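Long-range contacts in STU0660 (Streptococcus thermophilus, PDB 3ZTH), which is a large Csn2-type CRISPR-associated protein that binds magnesium and probably binds DNA in CRISPR-mediated bacterial immunity: residues A[39-44]-A[67-72]; A[124-129]-A[144-149]. All coordinates share one frame; numbering follows the deposited sequence.

In the fold
The two contacts hold together separate parts of one elongated chain; their centres lie 47 Å apart and their nearest atoms are still about 28 Å from each other. Interaction 1 belongs to the body of the chain, with its centre 16 Å from the chain centre, where helix 28-43 meets the loop leading to strand 76-80. Interaction 2 sits far out, 47 Å from that centre, on the extension formed by helix 109-130 and strand 140-146. Along the sequence one closes before the other opens. Neither lies at the magnesium site of Gln26 and Asp240; 124-129/144-149 instead borders a third subunit, while Trp40 of interaction 1 meets a second.

Interaction 1 of 2, residues A[39-44]-A[67-72]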
ATOM      1  N   SER A  39      12.421  12.286 -24.296  1.00 32.74           N
ATOM      2  CA  SER A  39      11.405  11.456 -23.680  1.00 33.90           C
ATOM      3  C   SER A  39      11.004  11.959 -22.297  1.00 34.10           C
ATOM      4  O   SER A  39       9.838  11.878 -21.922  1.00 34.07           O
ATOM      5  CB  SER A  39      11.891  10.007 -23.601  1.00 31.99           C
ATOM      6  OG  SER A  39      12.995   9.893 -22.732  1.00 34.14           O
ATOM      7  N   TRP A  40      11.964  12.473 -21.535  1.00 33.02           N
ATOM      8  CA  TRP A  40      11.658  12.976 -20.200  1.00 33.60           C
ATOM      9  C   TRP A  40      10.841  14.250 -20.297  1.00 33.75           C
ATOM     10  O   TRP A  40       9.834  14.407 -19.618  1.00 34.66           O
ATOM     11  CB  TRP A  40      12.946  13.250 -19.427  1.00 34.82           C
ATOM     12  CG  TRP A  40      13.495  12.049 -18.711  1.00 36.83           C
ATOM     13  CD1 TRP A  40      13.119  10.741 -18.881  1.00 36.20           C
ATOM     14  CD2 TRP A  40      14.522  12.043 -17.709  1.00 36.32           C
ATOM     15  NE1 TRP A  40      13.848   9.926 -18.046  1.00 36.34           N
ATOM     16  CE2 TRP A  40      14.715  10.696 -17.315  1.00 37.40           C
ATOM     17  CE3 TRP A  40      15.297  13.044 -17.105  1.00 34.93           C
ATOM     18  CZ2 TRP A  40      15.654  10.327 -16.339  1.00 35.84           C
ATOM     19  CZ3 TRP A  40      16.230  12.677 -16.134  1.00 34.90           C
ATOM     20  CH2 TRP A  40      16.397  11.328 -15.762  1.00 35.32           C
ATOM     21  N   TYR A  41      11.287  15.153 -21.159  1.00 33.69           N
ATOM     22  CA  TYR A  41      10.624  16.427 -21.360  1.00 34.22           C
ATOM     23  C   TYR A  41       9.177  16.260 -21.808  1.00 36.27           C
ATOM     24  O   TYR A  41       8.256  16.792 -21.182  1.00 37.23           O
ATOM     25  CB  TYR A  41      11.376  17.228 -22.418  1.00 32.70           C
ATOM     26  CG  TYR A  41      11.070  18.708 -22.418  1.00 33.00           C
ATOM     27  CD1 TYR A  41      11.561  19.540 -21.406  1.00 32.58           C
ATOM     28  CD2 TYR A  41      10.340  19.291 -23.457  1.00 33.34           C
ATOM     29  CE1 TYR A  41      11.343  20.908 -21.429  1.00 32.73           C
ATOM     30  CE2 TYR A  41      10.116  20.663 -23.493  1.00 33.79           C
ATOM     31  CZ  TYR A  41      10.625  21.467 -22.476  1.00 35.43           C
ATOM     32  OH  TYR A  41      10.448  22.834 -22.520  1.00 38.19           O
ATOM     33  N   PHE A  42       8.981  15.530 -22.899  1.00 35.54           N
ATOM     34  CA  PHE A  42       7.644  15.332 -23.444  1.00 36.80           C
ATOM     35  C   PHE A  42       6.899  14.139 -22.867  1.00 37.70           C
ATOM     36  O   PHE A  42       5.694  14.017 -23.054  1.00 39.06           O
ATOM     37  CB  PHE A  42       7.717  15.188 -24.969  1.00 35.62           C
ATOM     38  CG  PHE A  42       8.199  16.431 -25.675  1.00 35.48           C
ATOM     39  CD1 PHE A  42       7.521  17.640 -25.529  1.00 33.64           C
ATOM     40  CD2 PHE A  42       9.326  16.392 -26.492  1.00 34.21           C
ATOM     41  CE1 PHE A  42       7.956  18.786 -26.183  1.00 31.81           C
ATOM     42  CE2 PHE A  42       9.769  17.533 -27.151  1.00 32.95           C
ATOM     43  CZ  PHE A  42       9.081  18.735 -26.997  1.00 32.46           C
ATOM     44  N   GLY A  43       7.616  13.272 -22.157  1.00 38.97           N
ATOM     45  CA  GLY A  43       7.004  12.089 -21.579  1.00 37.40           C
ATOM     46  C   GLY A  43       6.368  12.251 -20.211  1.00 39.58           C
ATOM     47  O   GLY A  43       5.778  11.300 -19.696  1.00 41.47           O
ATOM     48  N   GLY A  44       6.489  13.429 -19.607  1.00 39.29           N
ATOM     49  CA  GLY A  44       5.881  13.642 -18.307  1.00 41.26           C
ATOM     50  C   GLY A  44       6.712  13.202 -17.114  1.00 42.99           C
ATOM     51  O   GLY A  44       6.186  12.937 -16.029  1.00 42.70           O
ATOM     52  N   ARG A  67      13.716  31.018 -29.734  1.00 46.00           N
ATOM     53  CA  ARG A  67      14.345  30.862 -28.432  1.00 47.09           C
ATOM     54  C   ARG A  67      13.317  30.867 -27.312  1.00 47.33           C
ATOM     55  O   ARG A  67      13.629  31.175 -26.164  1.00 47.69           O
ATOM     56  CB  ARG A  67      15.385  31.957 -28.200  1.00 46.97           C
ATOM     57  CG  ARG A  67      16.804  31.494 -28.481  1.00 49.88           C
ATOM     58  CD  ARG A  67      16.964  30.946 -29.886  1.00 50.33           C
ATOM     59  NE  ARG A  67      18.257  30.293 -30.058  1.00 51.84           N
ATOM     60  CZ  ARG A  67      18.781  29.969 -31.234  1.00 52.07           C
ATOM     61  NH1 ARG A  67      18.126  30.236 -32.357  1.00 51.56           N
ATOM     62  NH2 ARG A  67      19.967  29.383 -31.287  1.00 54.75           N
ATOM     63  N   GLU A  68      12.085  30.522 -27.657  1.00 47.73           N
ATOM     64  CA  GLU A  68      11.015  30.451 -26.677  1.00 48.64           C
ATOM     65  C   GLU A  68      10.920  29.020 -26.166  1.00 46.59           C
ATOM     66  O   GLU A  68      11.399  28.080 -26.813  1.00 44.17           O
ATOM     67  CB  GLU A  68       9.688  30.851 -27.308  1.00 52.05           C
ATOM     68  CG  GLU A  68       9.666  32.262 -27.812  1.00 58.37           C
ATOM     69  CD  GLU A  68       8.542  33.058 -27.198  1.00 63.58           C
ATOM     70  OE1 GLU A  68       8.488  33.131 -25.944  1.00 66.13           O
ATOM     71  OE2 GLU A  68       7.719  33.605 -27.969  1.00 65.16           O
ATOM     72  N   ILE A  69      10.288  28.852 -25.011  1.00 44.61           N
ATOM     73  CA  ILE A  69      10.146  27.532 -24.430  1.00 43.84           C
ATOM     74  C   ILE A  69       9.051  26.714 -25.095  1.00 43.28           C
ATOM     75  O   ILE A  69       7.930  27.188 -25.285  1.00 43.51           O
ATOM     76  CB  ILE A  69       9.867  27.618 -22.919  1.00 42.37           C
ATOM     77  CG1 ILE A  69      11.121  28.116 -22.201  1.00 42.74           C
ATOM     78  CG2 ILE A  69       9.465  26.261 -22.384  1.00 40.10           C
ATOM     79  CD1 ILE A  69      10.968  28.235 -20.693  1.00 43.68           C
ATOM     80  N   VAL A  70       9.396  25.485 -25.460  1.00 42.36           N
ATOM     81  CA  VAL A  70       8.443  24.578 -26.080  1.00 41.14           C
ATOM     82  C   VAL A  70       7.773  23.842 -24.932  1.00 40.13           C
ATOM     83  O   VAL A  70       8.421  23.091 -24.223  1.00 40.30           O
ATOM     84  CB  VAL A  70       9.158  23.560 -26.983  1.00 40.72           C
ATOM     85  CG1 VAL A  70       8.137  22.654 -27.659  1.00 40.40           C
ATOM     86  CG2 VAL A  70       9.998  24.290 -28.014  1.00 39.61           C
ATOM     87  N   LYS A  71       6.481  24.069 -24.739  1.00 42.29           N
ATOM     88  CA  LYS A  71       5.755  23.429 -23.643  1.00 43.96           C
ATOM     89  C   LYS A  71       5.866  21.909 -23.645  1.00 43.73           C
ATOM     90  O   LYS A  71       5.804  21.270 -24.695  1.00 43.86           O
ATOM     91  CB  LYS A  71       4.278  23.821 -23.678  1.00 45.41           C
ATOM     92  CG  LYS A  71       4.026  25.298 -23.496  1.00 48.80           C
ATOM     93  CD  LYS A  71       2.536  25.573 -23.425  1.00 54.12           C
ATOM     94  CE  LYS A  71       2.251  27.062 -23.310  1.00 57.60           C
ATOM     95  NZ  LYS A  71       0.785  27.321 -23.191  1.00 60.41           N
ATOM     96  N   ARG A  72       6.024  21.342 -22.454  1.00 43.20           N
ATOM     97  CA  ARG A  72       6.141  19.900 -22.296  1.00 42.74           C
ATOM     98  C   ARG A  72       4.824  19.222 -22.660  1.00 43.43           C
ATOM     99  O   ARG A  72       4.790  18.046 -23.025  1.00 45.50           O
ATOM    100  CB  ARG A  72       6.523  19.560 -20.851  1.00 40.18           C
ATOM    101  CG  ARG A  72       7.868  20.132 -20.415  1.00 37.86           C
ATOM    102  CD  ARG A  72       8.239  19.693 -19.008  1.00 37.03           C
ATOM    103  NE  ARG A  72       8.332  18.239 -18.901  1.00 37.31           N
ATOM    104  CZ  ARG A  72       8.542  17.579 -17.766  1.00 37.22           C
ATOM    105  NH1 ARG A  72       8.684  18.242 -16.630  1.00 37.83           N
ATOM    106  NH2 ARG A  72       8.603  16.252 -17.765  1.00 37.48           N
TER
HETATM  107  O   HOH W   1       5.576  16.118 -20.326  1.00 33.74           O
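The last turn of helix 28-43 runs up against an irregular, non-helical segment, 67-72, and the two backbones come closest at Phe42 and Arg72, whose CA atoms are 4.9 Å apart. Tyr41 and Arg72 carry most of the contact. With chi1 at -162°, CG of Tyr41 lies anti to the backbone N, and the ring reaches along the loop until its OH donates a hydrogen bond to Val70 O (2.7 Å), tilted out of the carbonyl plane. CG of Arg72 sits over the middle of one face of this ring, 3.6 Å from the centroid, in a CH-pi contact almost on the ring normal. A bend at chi3 (60°) then turns the arginine back to the helix end, where NE gives a nearly straight hydrogen bond (173°) to Tyr41 O, 2.7 Å away, arriving in the carbonyl plane on a lone pair and within the guanidinium plane itself. NH2 adds a weak bond to Trp40 O and a further one to Lys45 O, so a single guanidinium gathers carbonyls from the end of the helix and just beyond it. A water also donates to Tyr41 O, giving that carbonyl a second partner. Phe42 lies beside Tyr41, and its edge is turned to the loop: CE1 approaches Lys71 O at 3.6 Å, and CZ packs on Val70 CG1 at 4.1 Å. The ring also meets Tyr75 edge-to-face. Beyond the phenylalanine, Gly44 leaves helical geometry with positive phi. Through its bonds to these carbonyls the arginine ties helix 28-43 to the connection before strand 76-80, the outermost strand, within this chain, at one side of the largely parallel sheet in this P-loop NTPase-clan fold.

Interaction 2 of 2, residues A[124-129]-A[144-149]; sequences LIEEAM and LENLPL
Glu126 reaches out from its helix to the backbone of Leu144, Glu145 and Asn146, its chain extended beyond CG, which stands anti to the backbone N (chi1 -179°). At the far end OE2 accepts a weak hydrogen bond from Asn146 N, 2.8 Å away and well bent at 120°. The asparagine side chain crosses the glutamate at about a right angle, with amide and carboxylate planes 28° apart. Although Asn146 ND2 comes to 3.0 Å from Glu126 OE2, the angle is poor for a hydrogen bond; the amide instead donates to Glu123 OE1, about one helical turn before Glu126. Since Glu123 OE1 also lies close to Glu126 OE1, the amide N-H probably offsets some of the repulsion between these two acids. Farther along the helix, Met129, present as selenomethionine, crosses Leu144 obliquely, its CG 4.2 Å from Leu144 CD1, adding an apolar contact beside the polar one. The helix segment 124-129 and the strand residues 144-146 run nearly antiparallel, their axes 8.7 Å apart at closest approach. Strand 140-146 pairs with 136-137 within its own chain, and Leu144 to Asn146 also join, antiparallel, a strand of the third subunit, which continues the sheet across the interface.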
ATOM      1  N   LEU A 124     -30.886  -5.536 -10.300  1.00 68.57           N
ATOM      2  CA  LEU A 124     -31.672  -6.694  -9.901  1.00 69.26           C
ATOM      3  C   LEU A 124     -30.900  -7.487  -8.858  1.00 69.83           C
ATOM      4  O   LEU A 124     -31.465  -7.916  -7.853  1.00 71.24           O
ATOM      5  CB  LEU A 124     -31.985  -7.598 -11.099  1.00 69.13           C
ATOM      6  CG  LEU A 124     -32.882  -7.059 -12.218  1.00 69.31           C
ATOM      7  CD1 LEU A 124     -33.249  -8.217 -13.139  1.00 68.02           C
ATOM      8  CD2 LEU A 124     -34.141  -6.413 -11.641  1.00 67.64           C
ATOM      9  N   ILE A 125     -29.605  -7.682  -9.096  1.00 69.65           N
ATOM     10  CA  ILE A 125     -28.783  -8.423  -8.149  1.00 68.97           C
ATOM     11  C   ILE A 125     -28.782  -7.703  -6.801  1.00 68.44           C
ATOM     12  O   ILE A 125     -28.734  -8.343  -5.753  1.00 68.30           O
ATOM     13  CB  ILE A 125     -27.336  -8.593  -8.672  1.00 68.63           C
ATOM     14  CG1 ILE A 125     -27.344  -9.473  -9.926  1.00 68.40           C
ATOM     15  CG2 ILE A 125     -26.463  -9.248  -7.610  1.00 67.58           C
ATOM     16  CD1 ILE A 125     -25.970  -9.730 -10.515  1.00 68.11           C
ATOM     17  N   GLU A 126     -28.856  -6.376  -6.834  1.00 67.85           N
ATOM     18  CA  GLU A 126     -28.887  -5.583  -5.609  1.00 68.94           C
ATOM     19  C   GLU A 126     -30.175  -5.860  -4.837  1.00 69.70           C
ATOM     20  O   GLU A 126     -30.144  -6.283  -3.683  1.00 70.49           O
ATOM     21  CB  GLU A 126     -28.813  -4.086  -5.927  1.00 68.47           C
ATOM     22  CG  GLU A 126     -28.811  -3.202  -4.687  1.00 68.93           C
ATOM     23  CD  GLU A 126     -28.914  -1.722  -5.007  1.00 69.75           C
ATOM     24  OE1 GLU A 126     -29.975  -1.289  -5.502  1.00 70.49           O
ATOM     25  OE2 GLU A 126     -27.936  -0.986  -4.763  1.00 70.58           O
ATOM     26  N   GLU A 127     -31.307  -5.617  -5.484  1.00 70.04           N
ATOM     27  CA  GLU A 127     -32.603  -5.832  -4.862  1.00 70.35           C
ATOM     28  C   GLU A 127     -32.773  -7.240  -4.311  1.00 70.32           C
ATOM     29  O   GLU A 127     -33.102  -7.419  -3.142  1.00 71.75           O
ATOM     30  CB  GLU A 127     -33.716  -5.534  -5.862  1.00 71.27           C
ATOM     31  CG  GLU A 127     -33.784  -4.082  -6.276  1.00 73.07           C
ATOM     32  CD  GLU A 127     -34.998  -3.785  -7.130  1.00 75.57           C
ATOM     33  OE1 GLU A 127     -35.114  -4.385  -8.222  1.00 76.90           O
ATOM     34  OE2 GLU A 127     -35.836  -2.956  -6.707  1.00 76.54           O
ATOM     35  N   ALA A 128     -32.557  -8.243  -5.150  1.00 70.50           N
ATOM     36  CA  ALA A 128     -32.693  -9.628  -4.717  1.00 71.87           C
ATOM     37  C   ALA A 128     -31.770  -9.903  -3.537  1.00 73.30           C
ATOM     38  O   ALA A 128     -31.991 -10.820  -2.745  1.00 73.49           O
ATOM     39  CB  ALA A 128     -32.350 -10.556  -5.861  1.00 71.73           C
HETATM   40  N   MSE A 129     -30.731  -9.088  -3.430  1.00 74.31           N
HETATM   41  CA  MSE A 129     -29.749  -9.227  -2.374  1.00 74.42           C
HETATM   42  C   MSE A 129     -30.213  -8.524  -1.101  1.00 73.64           C
HETATM   43  O   MSE A 129     -29.987  -9.011   0.008  1.00 73.07           O
HETATM   44  CB  MSE A 129     -28.435  -8.644  -2.865  1.00 77.18           C
HETATM   45  CG  MSE A 129     -27.230  -9.083  -2.101  1.00 81.49           C
HETATM   46 SE   MSE A 129     -25.757  -9.218  -3.323  1.00 89.37          SE
HETATM   47  CE  MSE A 129     -25.609 -11.150  -3.375  1.00 83.82           C
ATOM     48  N   LEU A 144     -26.912  -2.664   0.724  1.00 50.24           N
ATOM     49  CA  LEU A 144     -25.861  -2.485  -0.255  1.00 50.49           C
ATOM     50  C   LEU A 144     -26.361  -1.583  -1.380  1.00 51.94           C
ATOM     51  O   LEU A 144     -27.483  -1.732  -1.856  1.00 52.66           O
ATOM     52  CB  LEU A 144     -25.452  -3.845  -0.813  1.00 47.93           C
ATOM     53  CG  LEU A 144     -24.821  -4.785   0.216  1.00 47.28           C
ATOM     54  CD1 LEU A 144     -24.747  -6.190  -0.339  1.00 47.33           C
ATOM     55  CD2 LEU A 144     -23.436  -4.282   0.579  1.00 46.62           C
ATOM     56  N   GLU A 145     -25.536  -0.624  -1.773  1.00 53.83           N
ATOM     57  CA  GLU A 145     -25.879   0.269  -2.869  1.00 56.59           C
ATOM     58  C   GLU A 145     -24.920  -0.075  -3.999  1.00 58.10           C
ATOM     59  O   GLU A 145     -23.756  -0.415  -3.759  1.00 57.62           O
ATOM     60  CB  GLU A 145     -25.726   1.733  -2.450  1.00 57.87           C
ATOM     61  CG  GLU A 145     -26.924   2.259  -1.681  1.00 62.71           C
ATOM     62  CD  GLU A 145     -26.680   3.616  -1.052  1.00 65.87           C
ATOM     63  OE1 GLU A 145     -26.161   4.518  -1.750  1.00 67.38           O
ATOM     64  OE2 GLU A 145     -27.020   3.782   0.143  1.00 66.31           O
ATOM     65  N   ASN A 146     -25.402  -0.012  -5.233  1.00 58.72           N
ATOM     66  CA  ASN A 146     -24.542  -0.353  -6.344  1.00 59.20           C
ATOM     67  C   ASN A 146     -24.018   0.854  -7.088  1.00 59.08           C
ATOM     68  O   ASN A 146     -24.719   1.847  -7.280  1.00 58.23           O
ATOM     69  CB  ASN A 146     -25.271  -1.272  -7.320  1.00 60.28           C
ATOM     70  CG  ASN A 146     -26.445  -0.600  -7.974  1.00 62.13           C
ATOM     71  OD1 ASN A 146     -26.293   0.409  -8.665  1.00 63.09           O
ATOM     72  ND2 ASN A 146     -27.633  -1.151  -7.761  1.00 62.75           N
ATOM     73  N   LEU A 147     -22.753   0.760  -7.476  1.00 59.60           N
ATOM     74  CA  LEU A 147     -22.110   1.799  -8.251  1.00 59.21           C
ATOM     75  C   LEU A 147     -22.241   1.272  -9.670  1.00 57.39           C
ATOM     76  O   LEU A 147     -21.593   0.297 -10.043  1.00 56.47           O
ATOM     77  CB  LEU A 147     -20.633   1.920  -7.884  1.00 61.83           C
ATOM     78  CG  LEU A 147     -19.875   2.938  -8.741  1.00 64.15           C
ATOM     79  CD1 LEU A 147     -20.438   4.331  -8.462  1.00 65.15           C
ATOM     80  CD2 LEU A 147     -18.380   2.882  -8.439  1.00 63.68           C
ATOM     81  N   PRO A 148     -23.098   1.901 -10.476  1.00 56.26           N
ATOM     82  CA  PRO A 148     -23.306   1.472 -11.860  1.00 55.39           C
ATOM     83  C   PRO A 148     -22.004   1.287 -12.638  1.00 54.72           C
ATOM     84  O   PRO A 148     -21.044   2.042 -12.457  1.00 54.21           O
ATOM     85  CB  PRO A 148     -24.176   2.584 -12.434  1.00 56.41           C
ATOM     86  CG  PRO A 148     -23.721   3.788 -11.665  1.00 57.30           C
ATOM     87  CD  PRO A 148     -23.654   3.246 -10.257  1.00 56.49           C
ATOM     88  N   LEU A 149     -21.985   0.273 -13.500  1.00 53.12           N
ATOM     89  CA  LEU A 149     -20.827  -0.036 -14.330  1.00 51.29           C
ATOM     90  C   LEU A 149     -20.602   0.978 -15.440  1.00 50.11           C
ATOM     91  O   LEU A 149     -21.541   1.589 -15.942  1.00 50.12           O
ATOM     92  CB  LEU A 149     -20.979  -1.420 -14.955  1.00 51.34           C
ATOM     93  CG  LEU A 149     -20.463  -2.584 -14.115  1.00 53.41           C
ATOM     94  CD1 LEU A 149     -20.760  -3.911 -14.796  1.00 52.74           C
ATOM     95  CD2 LEU A 149     -18.965  -2.412 -13.923  1.00 54.84           C
TER